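Local atomic coordinates of RNA-dependent RNA Polymerase (Bombyx mori cytoplasmic polyhedrosis virus, PDB entry 6TZ0), a protein that catalyses RNA-templated RNA synthesis, transcribing plus strands from the double-stranded viral genome and making the complementary minus strands. Residues 413-421 against 494-505; 612-620 against 632-641. One frame throughout, in Å; residues are numbered along the deposited sequence.

Interaction 1: 413-421 against 494-505; sequences HDEAWLNFL and NDRLFLSFMPYT
W417 and F501 interlock as reciprocal knobs-into-holes at the heart of an aromatic cluster that W417, F420, F498 and F501 build between helix 413-421 and the two short helices of 494-505, in the central polymerase domain. The indole of W417 sits among N494, L497, F498 and F501; F501 fills the hole made by H413, A416, W417 and F420.

Two T-shaped pairs order the rings. F498 presents its edge to a face of W417: the centroids of the F498 ring and the six-membered ring of W417 lie 5.1 Å apart, planes at 83°, and F498 CD1 stands over the middle of the indole. W417 in turn directs its own edge at a face of F501, with CE3 3.9 Å from F501 CG. F420 meets F501 obliquely: CE1 of F501 lies over the rim of the F420 ring, 3.5 Å from F420 CG.

Aliphatic groups close the cluster. L497 CD2 lies at the edge of F420, 3.8 Å from its CE2, and also approaches W417 CH2; A416 CB packs against F501 CZ.

The polar element is T505 OG1, over the rim of F501's second face, which donates to F501 O within 494-505.

At the N-terminal end of helix 413-421, M502 bends at chi2 (60°) and chi3 (76°) to bring its methyl over the imidazole in a CH-pi contact. M502 CE stands 3.7 Å from the centroid of the H413 ring, while T505 CG2 meets H413 CE1 at the ring's edge.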
ATOM      1  N   HIS A 413       3.253  -4.778  21.735  1.00 33.94           N
ATOM      2  CA  HIS A 413       2.625  -4.149  20.585  1.00 33.94           C
ATOM      3  C   HIS A 413       3.066  -2.711  20.365  1.00 33.94           C
ATOM      4  O   HIS A 413       2.933  -2.201  19.247  1.00 33.94           O
ATOM      5  CB  HIS A 413       1.108  -4.229  20.735  1.00 33.94           C
ATOM      6  CG  HIS A 413       0.591  -5.632  20.754  1.00 33.94           C
ATOM      7  ND1 HIS A 413       0.461  -6.393  19.613  1.00 33.94           N
ATOM      8  CD2 HIS A 413       0.206  -6.426  21.779  1.00 33.94           C
ATOM      9  CE1 HIS A 413      -0.003  -7.587  19.933  1.00 33.94           C
ATOM     10  NE2 HIS A 413      -0.161  -7.635  21.241  1.00 33.94           N
ATOM     11  N   ASP A 414       3.619  -2.063  21.386  1.00 34.75           N
ATOM     12  CA  ASP A 414       4.143  -0.714  21.220  1.00 34.75           C
ATOM     13  C   ASP A 414       5.428  -0.722  20.407  1.00 34.75           C
ATOM     14  O   ASP A 414       5.602   0.092  19.487  1.00 34.75           O
ATOM     15  CB  ASP A 414       4.373  -0.099  22.590  1.00 34.75           C
ATOM     16  CG  ASP A 414       3.093   0.102  23.333  1.00 34.75           C
ATOM     17  OD1 ASP A 414       2.075   0.265  22.651  1.00 34.75           O
ATOM     18  OD2 ASP A 414       3.092   0.095  24.579  1.00 34.75           O
ATOM     19  N   GLU A 415       6.340  -1.637  20.738  1.00 38.58           N
ATOM     20  CA  GLU A 415       7.553  -1.802  19.953  1.00 38.58           C
ATOM     21  C   GLU A 415       7.235  -2.286  18.546  1.00 38.58           C
ATOM     22  O   GLU A 415       7.924  -1.905  17.595  1.00 38.58           O
ATOM     23  CB  GLU A 415       8.500  -2.764  20.668  1.00 38.58           C
ATOM     24  CG  GLU A 415       9.864  -2.929  20.027  1.00 38.58           C
ATOM     25  CD  GLU A 415      10.712  -1.675  20.098  1.00 38.58           C
ATOM     26  OE1 GLU A 415      10.528  -0.876  21.036  1.00 38.58           O
ATOM     27  OE2 GLU A 415      11.568  -1.487  19.211  1.00 38.58           O
ATOM     28  N   ALA A 416       6.167  -3.071  18.392  1.00 35.34           N
ATOM     29  CA  ALA A 416       5.732  -3.492  17.066  1.00 35.34           C
ATOM     30  C   ALA A 416       5.205  -2.320  16.248  1.00 35.34           C
ATOM     31  O   ALA A 416       5.463  -2.239  15.046  1.00 35.34           O
ATOM     32  CB  ALA A 416       4.674  -4.583  17.187  1.00 35.34           C
ATOM     33  N   TRP A 417       4.481  -1.395  16.883  1.00 33.66           N
ATOM     34  CA  TRP A 417       4.009  -0.198  16.188  1.00 33.66           C
ATOM     35  C   TRP A 417       5.159   0.711  15.774  1.00 33.66           C
ATOM     36  O   TRP A 417       5.167   1.248  14.656  1.00 33.66           O
ATOM     37  CB  TRP A 417       3.016   0.548  17.077  1.00 33.66           C
ATOM     38  CG  TRP A 417       2.686   1.929  16.621  1.00 33.66           C
ATOM     39  CD1 TRP A 417       3.082   3.090  17.209  1.00 33.66           C
ATOM     40  CD2 TRP A 417       1.911   2.304  15.480  1.00 33.66           C
ATOM     41  NE1 TRP A 417       2.597   4.162  16.517  1.00 33.66           N
ATOM     42  CE2 TRP A 417       1.874   3.709  15.448  1.00 33.66           C
ATOM     43  CE3 TRP A 417       1.241   1.591  14.486  1.00 33.66           C
ATOM     44  CZ2 TRP A 417       1.200   4.411  14.462  1.00 33.66           C
ATOM     45  CZ3 TRP A 417       0.571   2.290  13.512  1.00 33.66           C
ATOM     46  CH2 TRP A 417       0.558   3.684  13.505  1.00 33.66           C
ATOM     47  N   LEU A 418       6.150   0.881  16.651  1.00 37.21           N
ATOM     48  CA  LEU A 418       7.320   1.675  16.282  1.00 37.21           C
ATOM     49  C   LEU A 418       8.136   1.022  15.172  1.00 37.21           C
ATOM     50  O   LEU A 418       8.637   1.722  14.284  1.00 37.21           O
ATOM     51  CB  LEU A 418       8.190   1.937  17.510  1.00 37.21           C
ATOM     52  CG  LEU A 418       7.938   3.223  18.299  1.00 37.21           C
ATOM     53  CD1 LEU A 418       6.604   3.243  19.005  1.00 37.21           C
ATOM     54  CD2 LEU A 418       9.048   3.399  19.304  1.00 37.21           C
ATOM     55  N   ASN A 419       8.257  -0.309  15.179  1.00 39.65           N
ATOM     56  CA  ASN A 419       8.941  -0.994  14.087  1.00 39.65           C
ATOM     57  C   ASN A 419       8.138  -0.940  12.799  1.00 39.65           C
ATOM     58  O   ASN A 419       8.714  -0.958  11.709  1.00 39.65           O
ATOM     59  CB  ASN A 419       9.216  -2.446  14.461  1.00 39.65           C
ATOM     60  CG  ASN A 419      10.215  -2.576  15.584  1.00 39.65           C
ATOM     61  OD1 ASN A 419      11.183  -1.826  15.656  1.00 39.65           O
ATOM     62  ND2 ASN A 419       9.990  -3.540  16.466  1.00 39.65           N
ATOM     63  N   PHE A 420       6.817  -0.889  12.906  1.00 39.11           N
ATOM     64  CA  PHE A 420       5.969  -0.753  11.734  1.00 39.11           C
ATOM     65  C   PHE A 420       6.114   0.628  11.115  1.00 39.11           C
ATOM     66  O   PHE A 420       5.991   0.786   9.897  1.00 39.11           O
ATOM     67  CB  PHE A 420       4.530  -1.032  12.151  1.00 39.11           C
ATOM     68  CG  PHE A 420       3.538  -0.956  11.047  1.00 39.11           C
ATOM     69  CD1 PHE A 420       3.414  -1.984  10.132  1.00 39.11           C
ATOM     70  CD2 PHE A 420       2.692   0.132  10.950  1.00 39.11           C
ATOM     71  CE1 PHE A 420       2.479  -1.916   9.131  1.00 39.11           C
ATOM     72  CE2 PHE A 420       1.763   0.207   9.950  1.00 39.11           C
ATOM     73  CZ  PHE A 420       1.652  -0.824   9.048  1.00 39.11           C
ATOM     74  N   LEU A 421       6.360   1.644  11.942  1.00 39.19           N
ATOM     75  CA  LEU A 421       6.588   2.978  11.397  1.00 39.19           C
ATOM     76  C   LEU A 421       7.982   3.104  10.795  1.00 39.19           C
ATOM     77  O   LEU A 421       8.148   3.697   9.723  1.00 39.19           O
ATOM     78  CB  LEU A 421       6.371   4.039  12.470  1.00 39.19           C
ATOM     79  CG  LEU A 421       4.928   4.186  12.926  1.00 39.19           C
ATOM     80  CD1 LEU A 421       4.870   5.190  14.035  1.00 39.19           C
ATOM     81  CD2 LEU A 421       4.046   4.604  11.776  1.00 39.19           C
ATOM     82  N   ASN A 494      -1.300   8.786  11.037  1.00 36.45           N
ATOM     83  CA  ASN A 494      -0.789   7.742  11.918  1.00 36.45           C
ATOM     84  C   ASN A 494      -1.835   7.169  12.858  1.00 36.45           C
ATOM     85  O   ASN A 494      -1.669   6.041  13.327  1.00 36.45           O
ATOM     86  CB  ASN A 494       0.379   8.244  12.759  1.00 36.45           C
ATOM     87  CG  ASN A 494       1.658   8.292  11.994  1.00 36.45           C
ATOM     88  OD1 ASN A 494       1.836   7.557  11.032  1.00 36.45           O
ATOM     89  ND2 ASN A 494       2.607   9.064  12.483  1.00 36.45           N
ATOM     90  N   ASP A 495      -2.915   7.887  13.125  1.00 34.89           N
ATOM     91  CA  ASP A 495      -3.867   7.390  14.103  1.00 34.89           C
ATOM     92  C   ASP A 495      -4.963   6.541  13.475  1.00 34.89           C
ATOM     93  O   ASP A 495      -5.374   5.536  14.070  1.00 34.89           O
ATOM     94  CB  ASP A 495      -4.460   8.563  14.863  1.00 34.89           C
ATOM     95  CG  ASP A 495      -3.408   9.384  15.559  1.00 34.89           C
ATOM     96  OD1 ASP A 495      -2.394   8.804  15.997  1.00 34.89           O
ATOM     97  OD2 ASP A 495      -3.578  10.619  15.630  1.00 34.89           O
ATOM     98  N   ARG A 496      -5.431   6.900  12.276  1.00 35.09           N
ATOM     99  CA  ARG A 496      -6.231   5.958  11.502  1.00 35.09           C
ATOM    100  C   ARG A 496      -5.419   4.741  11.098  1.00 35.09           C
ATOM    101  O   ARG A 496      -5.977   3.649  10.965  1.00 35.09           O
ATOM    102  CB  ARG A 496      -6.804   6.616  10.254  1.00 35.09           C
ATOM    103  CG  ARG A 496      -7.936   7.566  10.486  1.00 35.09           C
ATOM    104  CD  ARG A 496      -8.428   8.042   9.139  1.00 35.09           C
ATOM    105  NE  ARG A 496      -9.487   9.039   9.215  1.00 35.09           N
ATOM    106  CZ  ARG A 496     -10.780   8.743   9.247  1.00 35.09           C
ATOM    107  NH1 ARG A 496     -11.173   7.478   9.224  1.00 35.09           N
ATOM    108  NH2 ARG A 496     -11.679   9.714   9.304  1.00 35.09           N
ATOM    109  N   LEU A 497      -4.113   4.909  10.895  1.00 33.46           N
ATOM    110  CA  LEU A 497      -3.254   3.756  10.667  1.00 33.46           C
ATOM    111  C   LEU A 497      -3.108   2.936  11.938  1.00 33.46           C
ATOM    112  O   LEU A 497      -2.942   1.716  11.886  1.00 33.46           O
ATOM    113  CB  LEU A 497      -1.894   4.222  10.156  1.00 33.46           C
ATOM    114  CG  LEU A 497      -0.942   3.159   9.622  1.00 33.46           C
ATOM    115  CD1 LEU A 497      -1.527   2.526   8.385  1.00 33.46           C
ATOM    116  CD2 LEU A 497       0.423   3.734   9.334  1.00 33.46           C
ATOM    117  N   PHE A 498      -3.177   3.596  13.092  1.00 29.99           N
ATOM    118  CA  PHE A 498      -3.060   2.910  14.368  1.00 29.99           C
ATOM    119  C   PHE A 498      -4.313   2.118  14.699  1.00 29.99           C
ATOM    120  O   PHE A 498      -4.227   1.091  15.377  1.00 29.99           O
ATOM    121  CB  PHE A 498      -2.765   3.930  15.464  1.00 29.99           C
ATOM    122  CG  PHE A 498      -2.547   3.329  16.814  1.00 29.99           C
ATOM    123  CD1 PHE A 498      -1.347   2.722  17.126  1.00 29.99           C
ATOM    124  CD2 PHE A 498      -3.543   3.376  17.775  1.00 29.99           C
ATOM    125  CE1 PHE A 498      -1.137   2.176  18.366  1.00 29.99           C
ATOM    126  CE2 PHE A 498      -3.340   2.827  19.017  1.00 29.99           C
ATOM    127  CZ  PHE A 498      -2.135   2.227  19.312  1.00 29.99           C
ATOM    128  N   LEU A 499      -5.482   2.579  14.248  1.00 29.90           N
ATOM    129  CA  LEU A 499      -6.710   1.831  14.505  1.00 29.90           C
ATOM    130  C   LEU A 499      -6.751   0.521  13.733  1.00 29.90           C
ATOM    131  O   LEU A 499      -7.354  -0.455  14.189  1.00 29.90           O
ATOM    132  CB  LEU A 499      -7.937   2.670  14.168  1.00 29.90           C
ATOM    133  CG  LEU A 499      -8.279   3.761  15.167  1.00 29.90           C
ATOM    134  CD1 LEU A 499      -9.474   4.547  14.668  1.00 29.90           C
ATOM    135  CD2 LEU A 499      -8.564   3.125  16.514  1.00 29.90           C
ATOM    136  N   SER A 500      -6.121   0.474  12.568  1.00 29.88           N
ATOM    137  CA  SER A 500      -6.094  -0.747  11.782  1.00 29.88           C
ATOM    138  C   SER A 500      -4.894  -1.628  12.086  1.00 29.88           C
ATOM    139  O   SER A 500      -4.618  -2.550  11.315  1.00 29.88           O
ATOM    140  CB  SER A 500      -6.111  -0.399  10.297  1.00 29.88           C
ATOM    141  OG  SER A 500      -4.941   0.304   9.932  1.00 29.88           O
ATOM    142  N   PHE A 501      -4.179  -1.382  13.181  1.00 28.29           N
ATOM    143  CA  PHE A 501      -2.940  -2.112  13.403  1.00 28.29           C
ATOM    144  C   PHE A 501      -3.181  -3.427  14.131  1.00 28.29           C
ATOM    145  O   PHE A 501      -2.565  -4.444  13.799  1.00 28.29           O
ATOM    146  CB  PHE A 501      -1.946  -1.244  14.162  1.00 28.29           C
ATOM    147  CG  PHE A 501      -0.609  -1.881  14.326  1.00 28.29           C
ATOM    148  CD1 PHE A 501       0.220  -2.051  13.233  1.00 28.29           C
ATOM    149  CD2 PHE A 501      -0.170  -2.294  15.570  1.00 28.29           C
ATOM    150  CE1 PHE A 501       1.452  -2.636  13.374  1.00 28.29           C
ATOM    151  CE2 PHE A 501       1.059  -2.880  15.713  1.00 28.29           C
ATOM    152  CZ  PHE A 501       1.873  -3.050  14.615  1.00 28.29           C
ATOM    153  N   MET A 502      -4.058  -3.430  15.129  1.00 27.41           N
ATOM    154  CA  MET A 502      -4.373  -4.677  15.820  1.00 27.41           C
ATOM    155  C   MET A 502      -5.202  -5.667  14.992  1.00 27.41           C
ATOM    156  O   MET A 502      -4.951  -6.877  15.130  1.00 27.41           O
ATOM    157  CB  MET A 502      -5.026  -4.355  17.175  1.00 27.41           C
ATOM    158  CG  MET A 502      -5.282  -5.559  18.075  1.00 27.41           C
ATOM    159  SD  MET A 502      -3.822  -6.502  18.536  1.00 27.41           S
ATOM    160  CE  MET A 502      -3.108  -5.439  19.777  1.00 27.41           C
ATOM    161  N   PRO A 503      -6.165  -5.268  14.130  1.00 26.68           N
ATOM    162  CA  PRO A 503      -6.701  -6.257  13.171  1.00 26.68           C
ATOM    163  C   PRO A 503      -5.659  -6.847  12.232  1.00 26.68           C
ATOM    164  O   PRO A 503      -5.717  -8.046  11.926  1.00 26.68           O
ATOM    165  CB  PRO A 503      -7.763  -5.457  12.413  1.00 26.68           C
ATOM    166  CG  PRO A 503      -8.221  -4.479  13.375  1.00 26.68           C
ATOM    167  CD  PRO A 503      -7.037  -4.072  14.158  1.00 26.68           C
ATOM    168  N   TYR A 504      -4.693  -6.037  11.794  1.00 28.98           N
ATOM    169  CA  TYR A 504      -3.576  -6.540  11.002  1.00 28.98           C
ATOM    170  C   TYR A 504      -2.729  -7.532  11.783  1.00 28.98           C
ATOM    171  O   TYR A 504      -2.335  -8.574  11.252  1.00 28.98           O
ATOM    172  CB  TYR A 504      -2.716  -5.373  10.516  1.00 28.98           C
ATOM    173  CG  TYR A 504      -1.393  -5.802   9.935  1.00 28.98           C
ATOM    174  CD1 TYR A 504      -1.325  -6.454   8.717  1.00 28.98           C
ATOM    175  CD2 TYR A 504      -0.210  -5.557  10.616  1.00 28.98           C
ATOM    176  CE1 TYR A 504      -0.117  -6.852   8.194  1.00 28.98           C
ATOM    177  CE2 TYR A 504       0.999  -5.958  10.108  1.00 28.98           C
ATOM    178  CZ  TYR A 504       1.039  -6.602   8.893  1.00 28.98           C
ATOM    179  OH  TYR A 504       2.246  -6.994   8.378  1.00 28.98           O
ATOM    180  N   THR A 505      -2.444  -7.224  13.045  1.00 27.50           N
ATOM    181  CA  THR A 505      -1.609  -8.092  13.866  1.00 27.50           C
ATOM    182  C   THR A 505      -2.302  -9.417  14.150  1.00 27.50           C
ATOM    183  O   THR A 505      -1.659 -10.471  14.169  1.00 27.50           O
ATOM    184  CB  THR A 505      -1.259  -7.359  15.160  1.00 27.50           C
ATOM    185  OG1 THR A 505      -0.592  -6.136  14.834  1.00 27.50           O
ATOM    186  CG2 THR A 505      -0.360  -8.187  16.046  1.00 27.50           C
TER

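Interaction 2: 612-620 against 632-641; sequences EAANSQTST and NAEGTYPSGR
T618 and S619 face E634 and N632 at the open end of the antiparallel beta hairpin formed by strands 620-624 and 628-631. The returning chain, 632-641, leads into helix 644-665; its S639-G640 pair and that helix fit polymerase motif B. Y637, in the same loop, packs near the UTP-binding residue D552.

The side chain of E634 can be followed outward across 612-620. E634 CB lies 3.4 Å from S619 OG. With CG anti to the backbone N (chi1 -157°), the chain runs on past Q617, and CG comes 3.4 Å from Q617 NE2, a packing contact between methylene and amide. The bend at chi2 (-90°) then turns the carboxylate toward T618. There OE2 accepts a hydrogen bond from T618 OG1 at 3.2 Å, met on its anti side and 30° out of the carboxylate plane. The other oxygen, OE1, makes a weak hydrogen bond to H542 of the Viral structural protein 4 chain, with which the backbone of E634 is also hydrogen-bonded.

S619 is the second polar link: its OG donates to N632 O at 3.1 Å, from well above the carbonyl plane, and also has a weak hydrogen bond with T501 O of the Viral structural protein 4 chain. N632 sends its own amide elsewhere, ND2 bonding to V357 O, as does T636 OG1.

At the outer end of the contact E612 OE2 and R641 NH1 are modelled as a salt bridge, the carboxylate at the guanidinium's edge, but the separation is implausibly short and the detail doubtful.

The apolar arm of T618 completes the contact: CG2 rests 3.7 Å from P638 CG.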
ATOM      1  N   GLU A 612     -12.557   0.269  16.556  1.00 26.44           N
ATOM      2  CA  GLU A 612     -12.304   0.386  15.128  1.00 26.44           C
ATOM      3  C   GLU A 612     -13.471  -0.155  14.316  1.00 26.44           C
ATOM      4  O   GLU A 612     -13.885   0.470  13.335  1.00 26.44           O
ATOM      5  CB  GLU A 612     -11.003  -0.327  14.766  1.00 26.44           C
ATOM      6  CG  GLU A 612     -10.524  -0.076  13.349  1.00 26.44           C
ATOM      7  CD  GLU A 612     -11.061  -1.087  12.359  1.00 26.44           C
ATOM      8  OE1 GLU A 612     -11.270  -2.248  12.755  1.00 26.44           O
ATOM      9  OE2 GLU A 612     -11.315  -0.709  11.201  1.00 26.44           O
ATOM     10  N   ALA A 613     -14.009  -1.315  14.697  1.00 24.92           N
ATOM     11  CA  ALA A 613     -15.095  -1.923  13.941  1.00 24.92           C
ATOM     12  C   ALA A 613     -16.393  -1.139  14.041  1.00 24.92           C
ATOM     13  O   ALA A 613     -17.223  -1.228  13.134  1.00 24.92           O
ATOM     14  CB  ALA A 613     -15.323  -3.355  14.412  1.00 24.92           C
ATOM     15  N   ALA A 614     -16.588  -0.366  15.104  1.00 26.67           N
ATOM     16  CA  ALA A 614     -17.820   0.388  15.256  1.00 26.67           C
ATOM     17  C   ALA A 614     -17.768   1.776  14.638  1.00 26.67           C
ATOM     18  O   ALA A 614     -18.817   2.410  14.499  1.00 26.67           O
ATOM     19  CB  ALA A 614     -18.172   0.519  16.737  1.00 26.67           C
ATOM     20  N   ASN A 615     -16.588   2.272  14.278  1.00 28.84           N
ATOM     21  CA  ASN A 615     -16.421   3.619  13.733  1.00 28.84           C
ATOM     22  C   ASN A 615     -15.689   3.494  12.406  1.00 28.84           C
ATOM     23  O   ASN A 615     -14.473   3.668  12.341  1.00 28.84           O
ATOM     24  CB  ASN A 615     -15.646   4.489  14.706  1.00 28.84           C
ATOM     25  CG  ASN A 615     -16.361   4.676  16.014  1.00 28.84           C
ATOM     26  OD1 ASN A 615     -17.567   4.876  16.051  1.00 28.84           O
ATOM     27  ND2 ASN A 615     -15.623   4.586  17.106  1.00 28.84           N
ATOM     28  N   SER A 616     -16.430   3.224  11.341  1.00 30.31           N
ATOM     29  CA  SER A 616     -15.838   2.883  10.056  1.00 30.31           C
ATOM     30  C   SER A 616     -16.216   3.928   9.020  1.00 30.31           C
ATOM     31  O   SER A 616     -17.403   4.157   8.768  1.00 30.31           O
ATOM     32  CB  SER A 616     -16.288   1.498   9.603  1.00 30.31           C
ATOM     33  OG  SER A 616     -17.677   1.493   9.359  1.00 30.31           O
ATOM     34  N   GLN A 617     -15.210   4.554   8.421  1.00 32.55           N
ATOM     35  CA  GLN A 617     -15.421   5.526   7.358  1.00 32.55           C
ATOM     36  C   GLN A 617     -14.329   5.325   6.323  1.00 32.55           C
ATOM     37  O   GLN A 617     -13.147   5.509   6.622  1.00 32.55           O
ATOM     38  CB  GLN A 617     -15.390   6.955   7.894  1.00 32.55           C
ATOM     39  CG  GLN A 617     -15.829   7.966   6.879  1.00 32.55           C
ATOM     40  CD  GLN A 617     -17.309   7.898   6.624  1.00 32.55           C
ATOM     41  OE1 GLN A 617     -18.103   7.858   7.554  1.00 32.55           O
ATOM     42  NE2 GLN A 617     -17.691   7.860   5.359  1.00 32.55           N
ATOM     43  N   THR A 618     -14.724   4.965   5.108  1.00 35.38           N
ATOM     44  CA  THR A 618     -13.787   4.597   4.060  1.00 35.38           C
ATOM     45  C   THR A 618     -13.462   5.750   3.118  1.00 35.38           C
ATOM     46  O   THR A 618     -12.322   5.842   2.646  1.00 35.38           O
ATOM     47  CB  THR A 618     -14.362   3.414   3.264  1.00 35.38           C
ATOM     48  OG1 THR A 618     -14.692   2.353   4.168  1.00 35.38           O
ATOM     49  CG2 THR A 618     -13.372   2.869   2.260  1.00 35.38           C
ATOM     50  N   SER A 619     -14.407   6.682   2.940  1.00 36.19           N
ATOM     51  CA  SER A 619     -14.455   7.597   1.800  1.00 36.19           C
ATOM     52  C   SER A 619     -13.234   8.497   1.703  1.00 36.19           C
ATOM     53  O   SER A 619     -12.979   9.322   2.585  1.00 36.19           O
ATOM     54  CB  SER A 619     -15.711   8.452   1.888  1.00 36.19           C
ATOM     55  OG  SER A 619     -16.868   7.655   1.803  1.00 36.19           O
ATOM     56  N   THR A 620     -12.482   8.329   0.625  1.00 39.69           N
ATOM     57  CA  THR A 620     -11.311   9.143   0.373  1.00 39.69           C
ATOM     58  C   THR A 620     -11.713  10.497  -0.185  1.00 39.69           C
ATOM     59  O   THR A 620     -12.688  10.627  -0.928  1.00 39.69           O
ATOM     60  CB  THR A 620     -10.376   8.444  -0.608  1.00 39.69           C
ATOM     61  OG1 THR A 620     -11.074   8.212  -1.833  1.00 39.69           O
ATOM     62  CG2 THR A 620      -9.925   7.126  -0.045  1.00 39.69           C
ATOM     63  N   ASN A 632     -15.640  10.668  -1.949  1.00 36.28           N
ATOM     64  CA  ASN A 632     -16.091   9.424  -2.550  1.00 36.28           C
ATOM     65  C   ASN A 632     -17.327   8.915  -1.815  1.00 36.28           C
ATOM     66  O   ASN A 632     -17.611   9.318  -0.691  1.00 36.28           O
ATOM     67  CB  ASN A 632     -14.965   8.389  -2.494  1.00 36.28           C
ATOM     68  CG  ASN A 632     -15.215   7.198  -3.383  1.00 36.28           C
ATOM     69  OD1 ASN A 632     -16.208   7.137  -4.096  1.00 36.28           O
ATOM     70  ND2 ASN A 632     -14.329   6.221  -3.316  1.00 36.28           N
ATOM     71  N   ALA A 633     -18.072   8.028  -2.465  1.00 34.99           N
ATOM     72  CA  ALA A 633     -19.078   7.279  -1.734  1.00 34.99           C
ATOM     73  C   ALA A 633     -18.405   6.227  -0.854  1.00 34.99           C
ATOM     74  O   ALA A 633     -17.236   5.883  -1.037  1.00 34.99           O
ATOM     75  CB  ALA A 633     -20.072   6.624  -2.688  1.00 34.99           C
ATOM     76  N   GLU A 634     -19.155   5.719   0.112  1.00 35.47           N
ATOM     77  CA  GLU A 634     -18.591   4.874   1.152  1.00 35.47           C
ATOM     78  C   GLU A 634     -18.876   3.407   0.845  1.00 35.47           C
ATOM     79  O   GLU A 634     -19.837   3.075   0.154  1.00 35.47           O
ATOM     80  CB  GLU A 634     -19.158   5.282   2.516  1.00 35.47           C
ATOM     81  CG  GLU A 634     -18.311   4.906   3.729  1.00 35.47           C
ATOM     82  CD  GLU A 634     -18.645   3.543   4.282  1.00 35.47           C
ATOM     83  OE1 GLU A 634     -19.811   3.126   4.135  1.00 35.47           O
ATOM     84  OE2 GLU A 634     -17.752   2.882   4.859  1.00 35.47           O
ATOM     85  N   GLY A 635     -18.007   2.531   1.335  1.00 36.12           N
ATOM     86  CA  GLY A 635     -18.194   1.112   1.114  1.00 36.12           C
ATOM     87  C   GLY A 635     -17.192   0.533   0.141  1.00 36.12           C
ATOM     88  O   GLY A 635     -17.480  -0.436  -0.567  1.00 36.12           O
ATOM     89  N   THR A 636     -16.025   1.147   0.076  1.00 36.52           N
ATOM     90  CA  THR A 636     -14.890   0.643  -0.671  1.00 36.52           C
ATOM     91  C   THR A 636     -13.985  -0.014   0.372  1.00 36.52           C
ATOM     92  O   THR A 636     -14.394  -0.215   1.518  1.00 36.52           O
ATOM     93  CB  THR A 636     -14.266   1.807  -1.454  1.00 36.52           C
ATOM     94  OG1 THR A 636     -15.323   2.592  -2.007  1.00 36.52           O
ATOM     95  CG2 THR A 636     -13.442   1.339  -2.652  1.00 36.52           C
ATOM     96  N   TYR A 637     -12.770  -0.391  -0.002  1.00 36.16           N
ATOM     97  CA  TYR A 637     -11.785  -0.747   0.989  1.00 36.16           C
ATOM     98  C   TYR A 637     -10.555   0.120   0.755  1.00 36.16           C
ATOM     99  O   TYR A 637     -10.102   0.231  -0.392  1.00 36.16           O
ATOM    100  CB  TYR A 637     -11.422  -2.230   0.908  1.00 36.16           C
ATOM    101  CG  TYR A 637     -10.771  -2.718   2.169  1.00 36.16           C
ATOM    102  CD1 TYR A 637     -11.537  -2.998   3.290  1.00 36.16           C
ATOM    103  CD2 TYR A 637      -9.396  -2.855   2.260  1.00 36.16           C
ATOM    104  CE1 TYR A 637     -10.956  -3.424   4.455  1.00 36.16           C
ATOM    105  CE2 TYR A 637      -8.807  -3.280   3.425  1.00 36.16           C
ATOM    106  CZ  TYR A 637      -9.590  -3.561   4.516  1.00 36.16           C
ATOM    107  OH  TYR A 637      -9.004  -3.987   5.679  1.00 36.16           O
ATOM    108  N   PRO A 638      -9.997   0.748   1.799  1.00 41.03           N
ATOM    109  CA  PRO A 638      -9.083   1.885   1.572  1.00 41.03           C
ATOM    110  C   PRO A 638      -7.755   1.514   0.936  1.00 41.03           C
ATOM    111  O   PRO A 638      -7.205   2.319   0.173  1.00 41.03           O
ATOM    112  CB  PRO A 638      -8.889   2.454   2.984  1.00 41.03           C
ATOM    113  CG  PRO A 638     -10.070   1.980   3.756  1.00 41.03           C
ATOM    114  CD  PRO A 638     -10.379   0.627   3.215  1.00 41.03           C
ATOM    115  N   SER A 639      -7.204   0.351   1.277  1.00 43.44           N
ATOM    116  CA  SER A 639      -6.053  -0.289   0.638  1.00 43.44           C
ATOM    117  C   SER A 639      -4.724   0.447   0.825  1.00 43.44           C
ATOM    118  O   SER A 639      -3.685  -0.027   0.356  1.00 43.44           O
ATOM    119  CB  SER A 639      -6.321  -0.532  -0.854  1.00 43.44           C
ATOM    120  OG  SER A 639      -5.219  -1.172  -1.470  1.00 43.44           O
ATOM    121  N   GLY A 640      -4.733   1.573   1.528  1.00 43.83           N
ATOM    122  CA  GLY A 640      -3.519   2.198   2.006  1.00 43.83           C
ATOM    123  C   GLY A 640      -3.459   1.996   3.502  1.00 43.83           C
ATOM    124  O   GLY A 640      -2.926   2.811   4.258  1.00 43.83           O
ATOM    125  N   ARG A 641      -4.035   0.884   3.918  1.00 39.41           N
ATOM    126  CA  ARG A 641      -4.328   0.560   5.298  1.00 39.41           C
ATOM    127  C   ARG A 641      -3.363  -0.531   5.764  1.00 39.41           C
ATOM    128  O   ARG A 641      -2.635  -1.124   4.967  1.00 39.41           O
ATOM    129  CB  ARG A 641      -5.790   0.128   5.372  1.00 39.41           C
ATOM    130  CG  ARG A 641      -6.465   0.173   6.696  1.00 39.41           C
ATOM    131  CD  ARG A 641      -7.913  -0.175   6.498  1.00 39.41           C
ATOM    132  NE  ARG A 641      -8.637  -0.239   7.754  1.00 39.41           N
ATOM    133  CZ  ARG A 641      -9.918  -0.557   7.850  1.00 39.41           C
ATOM    134  NH1 ARG A 641     -10.496  -0.591   9.035  1.00 39.41           N
ATOM    135  NH2 ARG A 641     -10.616  -0.845   6.761  1.00 39.41           N
TER

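Overall arrangement
From the N terminus, helix 413-422 comes first. The chain then passes through helices 449-455 and 464-469 and strands 474-477 and 489-491 before 494-505 returns to that helix, closing the 72-residue loop of interaction 1. Interaction 2 opens only later, at the end of helix 604-614, and closes a short loop that is mostly hairpin; the two are in series, neither nested nor crossed. Their centres lie about 17 Å apart, yet they touch: L499 packs on E612 and S500 on R641. One mixed sheet links them, with strands 474-477 and 489-491 from the first loop joining 620-624 and 628-631 from the second.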